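Local coordinates for protein hydrazine synthase subunit gamma (Candidatus Kuenenia stuttgartiensis, PDB 5C2V) that forms the gamma subunit of hydrazine synthase, which binds two heme c groups and reduces nitric oxide to hydroxylamine, the first half-reaction in making hydrazine, at residues T169-R174 and L304-E309; K177-E180 and G185-E188; E188-D193 and D291-T296. All blocks are in the same frame, centred on the assembly; numbering follows the deposited sequence.

Interaction 1: T169-R174 and L304-E309; sequences TEAQKR and LQDLVE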
# COMPACT_ATOMS: atom_id res chain seq x y z
N THR C 169 -23.97 -68.64 25.04
CA THR C 169 -23.88 -68.58 26.50
C THR C 169 -25.31 -68.61 27.05
O THR C 169 -26.26 -68.56 26.27
CB THR C 169 -23.13 -67.32 26.96
OG1 THR C 169 -23.94 -66.17 26.73
CG2 THR C 169 -21.81 -67.18 26.21
N GLU C 170 -25.46 -68.66 28.37
CA GLU C 170 -26.79 -68.73 28.98
C GLU C 170 -27.44 -67.35 29.12
O GLU C 170 -28.66 -67.24 29.32
CB GLU C 170 -26.74 -69.42 30.35
CG GLU C 170 -25.38 -69.50 31.04
CD GLU C 170 -25.34 -70.65 32.03
OE1 GLU C 170 -26.20 -70.69 32.93
OE2 GLU C 170 -24.47 -71.54 31.87
N ALA C 171 -26.63 -66.31 28.99
CA ALA C 171 -27.13 -64.96 28.91
C ALA C 171 -27.73 -64.74 27.53
O ALA C 171 -28.82 -64.17 27.39
CB ALA C 171 -26.03 -63.96 29.19
N GLN C 172 -27.01 -65.21 26.52
CA GLN C 172 -27.45 -65.14 25.14
C GLN C 172 -28.65 -66.06 24.90
O GLN C 172 -29.59 -65.69 24.19
CB GLN C 172 -26.31 -65.50 24.19
CG GLN C 172 -25.15 -64.51 24.24
CD GLN C 172 -23.90 -65.04 23.56
OE1 GLN C 172 -23.89 -66.14 23.01
NE2 GLN C 172 -22.83 -64.25 23.60
N LYS C 173 -28.62 -67.25 25.49
CA LYS C 173 -29.75 -68.17 25.44
C LYS C 173 -30.95 -67.54 26.13
O LYS C 173 -32.09 -67.71 25.68
CB LYS C 173 -29.41 -69.51 26.09
CG LYS C 173 -28.53 -70.42 25.26
CD LYS C 173 -28.32 -71.75 25.96
CE LYS C 173 -26.87 -72.21 25.85
NZ LYS C 173 -26.29 -72.55 27.18
N ARG C 174 -30.69 -66.84 27.23
CA ARG C 174 -31.75 -66.14 27.95
C ARG C 174 -32.37 -65.05 27.09
O ARG C 174 -33.59 -64.85 27.11
CB ARG C 174 -31.21 -65.54 29.25
CG ARG C 174 -31.99 -65.93 30.49
CD ARG C 174 -31.35 -65.37 31.76
NE ARG C 174 -30.00 -65.87 31.98
CZ ARG C 174 -28.91 -65.11 32.00
NH1 ARG C 174 -29.01 -63.80 31.83
NH2 ARG C 174 -27.72 -65.65 32.21
N LEU C 304 -33.78 -56.83 29.10
CA LEU C 304 -33.26 -55.96 28.05
C LEU C 304 -31.76 -56.20 27.83
O LEU C 304 -31.29 -56.23 26.69
CB LEU C 304 -33.52 -54.50 28.41
CG LEU C 304 -34.99 -54.15 28.67
CD1 LEU C 304 -35.13 -52.81 29.37
CD2 LEU C 304 -35.79 -54.18 27.38
N GLN C 305 -31.03 -56.37 28.92
CA GLN C 305 -29.60 -56.63 28.87
C GLN C 305 -29.32 -57.99 28.23
O GLN C 305 -28.39 -58.13 27.43
CB GLN C 305 -28.98 -56.58 30.27
CG GLN C 305 -28.99 -55.19 30.90
CD GLN C 305 -28.42 -55.19 32.31
OE1 GLN C 305 -27.95 -56.22 32.80
NE2 GLN C 305 -28.46 -54.04 32.97
N ASP C 306 -30.13 -58.98 28.57
CA ASP C 306 -30.02 -60.30 27.94
C ASP C 306 -30.27 -60.20 26.44
O ASP C 306 -29.55 -60.81 25.65
CB ASP C 306 -31.00 -61.29 28.57
CG ASP C 306 -30.53 -61.80 29.91
OD1 ASP C 306 -29.31 -61.75 30.18
OD2 ASP C 306 -31.37 -62.27 30.70
N LEU C 307 -31.28 -59.43 26.07
CA LEU C 307 -31.61 -59.21 24.66
C LEU C 307 -30.44 -58.56 23.93
O LEU C 307 -30.12 -58.92 22.80
CB LEU C 307 -32.87 -58.36 24.54
CG LEU C 307 -33.42 -58.11 23.13
CD1 LEU C 307 -33.53 -59.42 22.36
CD2 LEU C 307 -34.77 -57.42 23.20
N VAL C 308 -29.80 -57.60 24.60
CA VAL C 308 -28.62 -56.95 24.06
C VAL C 308 -27.50 -57.96 23.85
O VAL C 308 -26.84 -57.96 22.81
CB VAL C 308 -28.12 -55.82 24.99
CG1 VAL C 308 -26.71 -55.39 24.62
CG2 VAL C 308 -29.07 -54.63 24.94
N GLU C 309 -27.30 -58.83 24.83
CA GLU C 309 -26.27 -59.87 24.74
C GLU C 309 -26.54 -60.83 23.58
O GLU C 309 -25.61 -61.29 22.92
CB GLU C 309 -26.17 -60.65 26.05
CG GLU C 309 -25.47 -59.89 27.17
CD GLU C 309 -24.00 -59.66 26.88
OE1 GLU C 309 -23.41 -60.44 26.10
OE2 GLU C 309 -23.42 -58.70 27.43

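Interaction 2: K177-E180 and G185-E188; sequences KIFE and GCLE. With HEC (heme c), chain B.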
# COMPACT_ATOMS: atom_id res chain seq x y z
N LYS C 177 -34.89 -66.08 24.00
CA LYS C 177 -36.29 -66.30 24.32
C LYS C 177 -37.08 -64.99 24.28
O LYS C 177 -38.23 -64.97 23.84
CB LYS C 177 -36.44 -66.96 25.69
CG LYS C 177 -35.97 -68.41 25.72
CD LYS C 177 -36.20 -69.02 27.10
CE LYS C 177 -35.30 -68.38 28.14
NZ LYS C 177 -33.87 -68.67 27.87
N ILE C 178 -36.46 -63.91 24.74
CA ILE C 178 -37.07 -62.59 24.69
C ILE C 178 -37.19 -62.12 23.25
O ILE C 178 -38.21 -61.56 22.84
CB ILE C 178 -36.27 -61.56 25.53
CG1 ILE C 178 -36.64 -61.66 27.01
CG2 ILE C 178 -36.54 -60.14 25.05
CD1 ILE C 178 -35.99 -62.83 27.74
N PHE C 179 -36.14 -62.36 22.47
CA PHE C 179 -36.11 -62.00 21.06
C PHE C 179 -37.22 -62.68 20.28
O PHE C 179 -37.91 -62.05 19.47
CB PHE C 179 -34.75 -62.36 20.46
CG PHE C 179 -34.58 -61.94 19.02
CD1 PHE C 179 -34.09 -60.69 18.70
CD2 PHE C 179 -34.90 -62.81 17.99
CE1 PHE C 179 -33.92 -60.30 17.38
CE2 PHE C 179 -34.74 -62.43 16.67
CZ PHE C 179 -34.25 -61.18 16.37
N GLU C 180 -37.41 -63.97 20.52
CA GLU C 180 -38.35 -64.77 19.74
C GLU C 180 -39.73 -64.82 20.38
O GLU C 180 -40.63 -65.50 19.87
CB GLU C 180 -37.80 -66.19 19.56
CG GLU C 180 -36.51 -66.23 18.76
CD GLU C 180 -35.81 -67.57 18.85
OE1 GLU C 180 -34.98 -67.87 17.96
OE2 GLU C 180 -36.09 -68.32 19.80
N GLY C 185 -41.97 -59.78 19.49
CA GLY C 185 -42.15 -59.80 18.05
C GLY C 185 -40.98 -59.32 17.22
O GLY C 185 -41.18 -58.61 16.23
N CYS C 186 -39.77 -59.71 17.59
CA CYS C 186 -38.59 -59.35 16.80
C CYS C 186 -38.50 -60.19 15.53
O CYS C 186 -38.00 -59.74 14.51
CB CYS C 186 -37.32 -59.52 17.63
SG CYS C 186 -37.23 -58.49 19.11
N LEU C 187 -39.00 -61.42 15.61
CA LEU C 187 -38.93 -62.36 14.49
C LEU C 187 -39.75 -61.92 13.29
O LEU C 187 -39.53 -62.39 12.17
CB LEU C 187 -39.40 -63.75 14.94
CG LEU C 187 -38.45 -64.56 15.81
CD1 LEU C 187 -39.08 -65.90 16.17
CD2 LEU C 187 -37.12 -64.76 15.10
N GLU C 188 -40.70 -61.02 13.52
CA GLU C 188 -41.58 -60.56 12.45
C GLU C 188 -40.79 -59.87 11.34
O GLU C 188 -40.86 -60.29 10.18
CB GLU C 188 -42.64 -59.62 13.02
CG GLU C 188 -43.32 -60.16 14.27
CD GLU C 188 -44.48 -59.30 14.74
OE1 GLU C 188 -45.63 -59.77 14.70
OE2 GLU C 188 -44.23 -58.14 15.16
FE HEC B . -35.56 -54.01 14.16
CHA HEC B . -33.29 -51.79 12.85
CHB HEC B . -33.23 -55.03 16.46
CHC HEC B . -38.01 -55.67 15.92
CHD HEC B . -37.80 -53.31 11.69
NA HEC B . -33.62 -53.49 14.59
C1A HEC B . -32.86 -52.58 13.89
C2A HEC B . -31.52 -52.61 14.44
C3A HEC B . -31.50 -53.50 15.44
C4A HEC B . -32.82 -54.07 15.55
CMA HEC B . -30.28 -53.86 16.31
CAA HEC B . -30.32 -51.76 13.97
CBA HEC B . -29.89 -52.22 12.58
CGA HEC B . -28.88 -51.25 12.01
O1A HEC B . -28.21 -51.60 11.00
O2A HEC B . -28.75 -50.13 12.56
NB HEC B . -35.60 -55.21 15.84
C1B HEC B . -34.54 -55.37 16.71
C2B HEC B . -35.06 -55.94 17.94
C3B HEC B . -36.38 -56.12 17.79
C4B HEC B . -36.75 -55.66 16.47
CMB HEC B . -34.21 -56.28 19.19
CAB HEC B . -37.37 -56.70 18.83
CBB HEC B . -37.57 -55.70 20.00
NC HEC B . -37.54 -54.42 13.86
C1C HEC B . -38.38 -55.12 14.71
C2C HEC B . -39.72 -55.06 14.16
C3C HEC B . -39.63 -54.51 12.94
C4C HEC B . -38.28 -54.02 12.76
CMC HEC B . -40.93 -55.84 14.71
CAC HEC B . -40.80 -54.29 11.94
CBC HEC B . -41.81 -53.27 12.49
ND HEC B . -35.52 -52.78 12.47
C1D HEC B . -36.65 -52.55 11.69
C2D HEC B . -36.41 -51.37 10.87
C3D HEC B . -35.00 -50.90 11.24
C4D HEC B . -34.53 -51.84 12.24
CMD HEC B . -37.38 -50.74 9.85
CAD HEC B . -34.23 -49.69 10.67
CBD HEC B . -34.93 -48.41 11.11
CGD HEC B . -34.04 -47.22 10.84
O1D HEC B . -34.44 -46.08 11.20
O2D HEC B . -32.94 -47.42 10.27

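Interaction 3: E188-D193 and D291-T296; sequences ECHPGD and DMHGRT. With HEC (heme c), chain B.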
# COMPACT_ATOMS: atom_id res chain seq x y z
N GLU C 188 -40.70 -61.02 13.52
CA GLU C 188 -41.58 -60.56 12.45
C GLU C 188 -40.79 -59.87 11.34
O GLU C 188 -40.86 -60.29 10.18
CB GLU C 188 -42.64 -59.62 13.02
CG GLU C 188 -43.32 -60.16 14.27
CD GLU C 188 -44.48 -59.30 14.74
OE1 GLU C 188 -45.63 -59.77 14.70
OE2 GLU C 188 -44.23 -58.14 15.16
N CYS C 189 -40.04 -58.83 11.68
CA CYS C 189 -39.20 -58.14 10.71
C CYS C 189 -37.76 -58.63 10.69
O CYS C 189 -36.99 -58.29 9.78
CB CYS C 189 -39.22 -56.63 10.96
SG CYS C 189 -40.87 -55.89 10.99
N HIS C 190 -37.38 -59.44 11.67
CA HIS C 190 -36.01 -59.96 11.74
C HIS C 190 -35.97 -61.48 11.88
O HIS C 190 -35.49 -62.00 12.89
CB HIS C 190 -35.25 -59.32 12.92
CG HIS C 190 -35.00 -57.86 12.77
ND1 HIS C 190 -34.11 -57.34 11.85
CD2 HIS C 190 -35.51 -56.79 13.43
CE1 HIS C 190 -34.09 -56.02 11.95
NE2 HIS C 190 -34.93 -55.66 12.91
N PRO C 191 -36.45 -62.21 10.86
CA PRO C 191 -36.50 -63.67 10.92
C PRO C 191 -35.11 -64.30 10.79
O PRO C 191 -34.36 -63.92 9.90
CB PRO C 191 -37.39 -64.05 9.72
CG PRO C 191 -37.67 -62.75 8.97
CD PRO C 191 -36.74 -61.72 9.50
N GLY C 192 -34.80 -65.28 11.63
CA GLY C 192 -33.52 -65.95 11.56
C GLY C 192 -33.21 -66.86 12.73
O GLY C 192 -33.87 -66.79 13.77
N ASP C 193 -32.20 -67.70 12.57
CA ASP C 193 -31.78 -68.62 13.62
C ASP C 193 -30.27 -68.48 13.84
O ASP C 193 -29.51 -68.35 12.88
CB ASP C 193 -32.15 -70.06 13.25
CG ASP C 193 -32.30 -70.95 14.47
OD1 ASP C 193 -33.40 -70.97 15.06
OD2 ASP C 193 -31.32 -71.65 14.82
N ASP C 291 -43.03 -48.54 21.52
CA ASP C 291 -43.43 -49.86 21.03
C ASP C 291 -43.63 -49.90 19.52
O ASP C 291 -44.31 -50.80 19.01
CB ASP C 291 -44.71 -50.32 21.73
CG ASP C 291 -44.49 -50.64 23.20
OD1 ASP C 291 -43.38 -51.08 23.55
OD2 ASP C 291 -45.43 -50.45 24.00
N MET C 292 -43.04 -48.95 18.81
CA MET C 292 -43.11 -48.96 17.35
C MET C 292 -42.01 -49.84 16.76
O MET C 292 -42.13 -50.32 15.64
CB MET C 292 -43.04 -47.54 16.80
CG MET C 292 -44.34 -46.77 16.90
SD MET C 292 -45.64 -47.52 15.89
CE MET C 292 -47.03 -46.47 16.30
N HIS C 293 -40.94 -50.03 17.53
CA HIS C 293 -39.94 -51.03 17.19
C HIS C 293 -39.95 -52.08 18.29
O HIS C 293 -39.38 -51.87 19.37
CB HIS C 293 -38.57 -50.35 17.06
CG HIS C 293 -37.49 -51.24 16.52
ND1 HIS C 293 -36.35 -51.53 17.23
CD2 HIS C 293 -37.37 -51.87 15.33
CE1 HIS C 293 -35.57 -52.32 16.51
NE2 HIS C 293 -36.16 -52.54 15.35
N GLY C 294 -40.57 -53.22 18.02
CA GLY C 294 -40.83 -54.25 19.02
C GLY C 294 -41.80 -53.74 20.07
O GLY C 294 -42.05 -52.54 20.14
N ARG C 295 -42.33 -54.62 20.92
CA ARG C 295 -43.01 -54.10 22.11
C ARG C 295 -42.15 -54.46 23.31
O ARG C 295 -42.21 -55.58 23.82
CB ARG C 295 -44.41 -54.67 22.23
N THR C 296 -41.36 -53.49 23.75
CA THR C 296 -40.43 -53.68 24.85
C THR C 296 -40.83 -53.02 26.17
O THR C 296 -40.12 -53.15 27.17
CB THR C 296 -39.04 -53.19 24.44
OG1 THR C 296 -39.11 -51.83 24.01
CG2 THR C 296 -38.52 -54.04 23.29
FE HEC B . -35.56 -54.01 14.16
CHA HEC B . -33.29 -51.79 12.85
CHB HEC B . -33.23 -55.03 16.46
CHC HEC B . -38.01 -55.67 15.92
CHD HEC B . -37.80 -53.31 11.69
NA HEC B . -33.62 -53.49 14.59
C1A HEC B . -32.86 -52.58 13.89
C2A HEC B . -31.52 -52.61 14.44
C3A HEC B . -31.50 -53.50 15.44
C4A HEC B . -32.82 -54.07 15.55
CMA HEC B . -30.28 -53.86 16.31
CAA HEC B . -30.32 -51.76 13.97
CBA HEC B . -29.89 -52.22 12.58
CGA HEC B . -28.88 -51.25 12.01
O1A HEC B . -28.21 -51.60 11.00
O2A HEC B . -28.75 -50.13 12.56
NB HEC B . -35.60 -55.21 15.84
C1B HEC B . -34.54 -55.37 16.71
C2B HEC B . -35.06 -55.94 17.94
C3B HEC B . -36.38 -56.12 17.79
C4B HEC B . -36.75 -55.66 16.47
CMB HEC B . -34.21 -56.28 19.19
CAB HEC B . -37.37 -56.70 18.83
CBB HEC B . -37.57 -55.70 20.00
NC HEC B . -37.54 -54.42 13.86
C1C HEC B . -38.38 -55.12 14.71
C2C HEC B . -39.72 -55.06 14.16
C3C HEC B . -39.63 -54.51 12.94
C4C HEC B . -38.28 -54.02 12.76
CMC HEC B . -40.93 -55.84 14.71
CAC HEC B . -40.80 -54.29 11.94
CBC HEC B . -41.81 -53.27 12.49
ND HEC B . -35.52 -52.78 12.47
C1D HEC B . -36.65 -52.55 11.69
C2D HEC B . -36.41 -51.37 10.87
C3D HEC B . -35.00 -50.90 11.24
C4D HEC B . -34.53 -51.84 12.24
CMD HEC B . -37.38 -50.74 9.85
CAD HEC B . -34.23 -49.69 10.67
CBD HEC B . -34.93 -48.41 11.11
CGD HEC B . -34.04 -47.22 10.84
O1D HEC B . -34.44 -46.08 11.20
O2D HEC B . -32.94 -47.42 10.27

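Interaction 1: T169-R174 and L304-E309
A171 faces D306, and Q172 faces E309, where the helical segments 170-174 and 304-309 cross at -107° with their axes 7.4 Å apart. A salt bridge joins R174 to D306. R174 bends back at chi3, which brings NH1 to both carboxylate oxygens. NH1 lies 2.6 Å from D306 OD1, and it donates a fairly straight hydrogen bond to D306 OD2 (3.0 Å, 157°), which it meets on the syn side. OD2 stays close to the guanidinium plane, yet the two flat groups are turned 59° against each other, and both carboxylate oxygens lie at NH1. D306 OD1 also has a weak bond from Q302 NE2, one turn earlier on its own helix.

One turn on from D306, E309 O meets the aliphatic part of Q172: CG sits 3.5 Å from it. The Q172 amide is turned to other work. Its OE1 takes the N-H of T169, which stands above the carbonyl plane, while T169 OG1 takes the N-H of Q172 at 3.2 Å. This capping box closes the start of helix 170-179, and Q172 NE2 is hydrogen-bonded to F161 O, in the loop ahead of the helix.

A near-perpendicular crossing of the first and last helices is a hallmark of the cytochrome c fold, and helices 170-179 and 301-312 supply it in the lobe of heme 2. Beyond R174 the same pair of helices stays packed, while L304 of helix 301-312 turns to M280 and I283 in a loop.

Interaction 2: K177-E180 and G185-E188
F179 of helix 170-179 packs against C186 and L187 at the start of the heme c attachment motif CXXCH, which here reads C186-L187-E188-C189-H190. Just before it, G185 has a positive phi (75°) as the chain turns into the motif, and its carbonyl oxygen comes beside heme methyl CMC.

C186 follows. Its SG is bonded to heme CAB at 1.8 Å, a thioether. On the way there CB passes over the middle of the F179 ring, 3.5 Å from the centroid and 14° off the normal, a CH-pi contact. The sulfur lies obliquely to the same ring, 4.4 Å from its centroid. F179 comes under the cysteine because its CG is anti to the backbone N (chi1 -176°). The ring is also gripped from elsewhere: Y310 of helix 301-312 meets it edge-to-face, and F201, L261 and H190 lie against it, so the ring that faces C186 is itself packed between that cysteine and helix 301-312.

L187 splits its two methyls between neighbours. CD2 comes to the edge of the F179 ring, 3.7 Å from CE2, whereas CD1 rests 3.6 Å from E180 CB. The extended E180 chain runs across the leucine, and E180 CG lies in the plane of the phenyl ring, at its edge. E180 OE1 turns back along its own chain for a weak bond from Q176 NE2.

E188, exposed, carries its extended chain away from the porphyrin, though its OE2 comes within 4.0 Å of the heme methyl carbon CMC.

Interaction 3: E188-D193 and D291-T296
H190 holds its CG anti to its own carbonyl carbon (chi1 -67°), and H293 holds its CG anti to the backbone N (chi1 -171°); from these two settings the imidazoles reach the same iron from opposite faces of the porphyrin. H190 NE2 is bound to the heme iron at 2.2 Å and H293 NE2 at 2.0 Å. The two nitrogens and the metal are almost in line, and with the iron between them H190 NE2 and H293 NE2 are 4.1 Å apart. The rings stand nearly perpendicular to each other: the plane of H190 runs toward methine CHC, that of H293 toward the next methine, CHD.

Each ring is fixed in rotation at its far nitrogen. H190 ND1 is hydrogen-bonded to F201 O and H293 ND1 to T282 O, bonds that would probably strengthen both imidazoles as ligands. F271 meets H293 edge-to-face, with V209 also touching it, and L261 packs on H190.

This is the bis-histidine heme of a cytochrome c domain: the CXXCH motif ends at H190, and the distal ligand comes from a loop ahead of the C-terminal helix. Six-coordination is consistent with the probable role of heme 2 in electron transfer. C189 SG forms the second thioether, to heme CAC at 1.9 Å, on the side from which H190 approaches.

Past H293 the chain skirts the rim of the heme. G294 CA lies 3.7 Å from heme CBB, and the T296 methyl CG2 is 3.8 Å from that carbon, its OG1 being bonded to I283 O.

Following the chain from the N terminus, helix 170-179 opens interaction 1, whose partner in helix 301-312 comes only at the end of the chain; that contact closes the longest loop, 130 residues, and the other two fall within it. Interaction 2 closes a short loop of four residues between the end of helix 170-179 and the start of the heme motif. At E188 it hands over to interaction 3, which spans 98 residues to bring the distal loop over the heme. None crosses another. L307 rests on I178 and F179 between interactions 1 and 2, and F179 CZ lies 3.8 Å from H190 O between 2 and 3, so the helix pair backs directly onto the heme site.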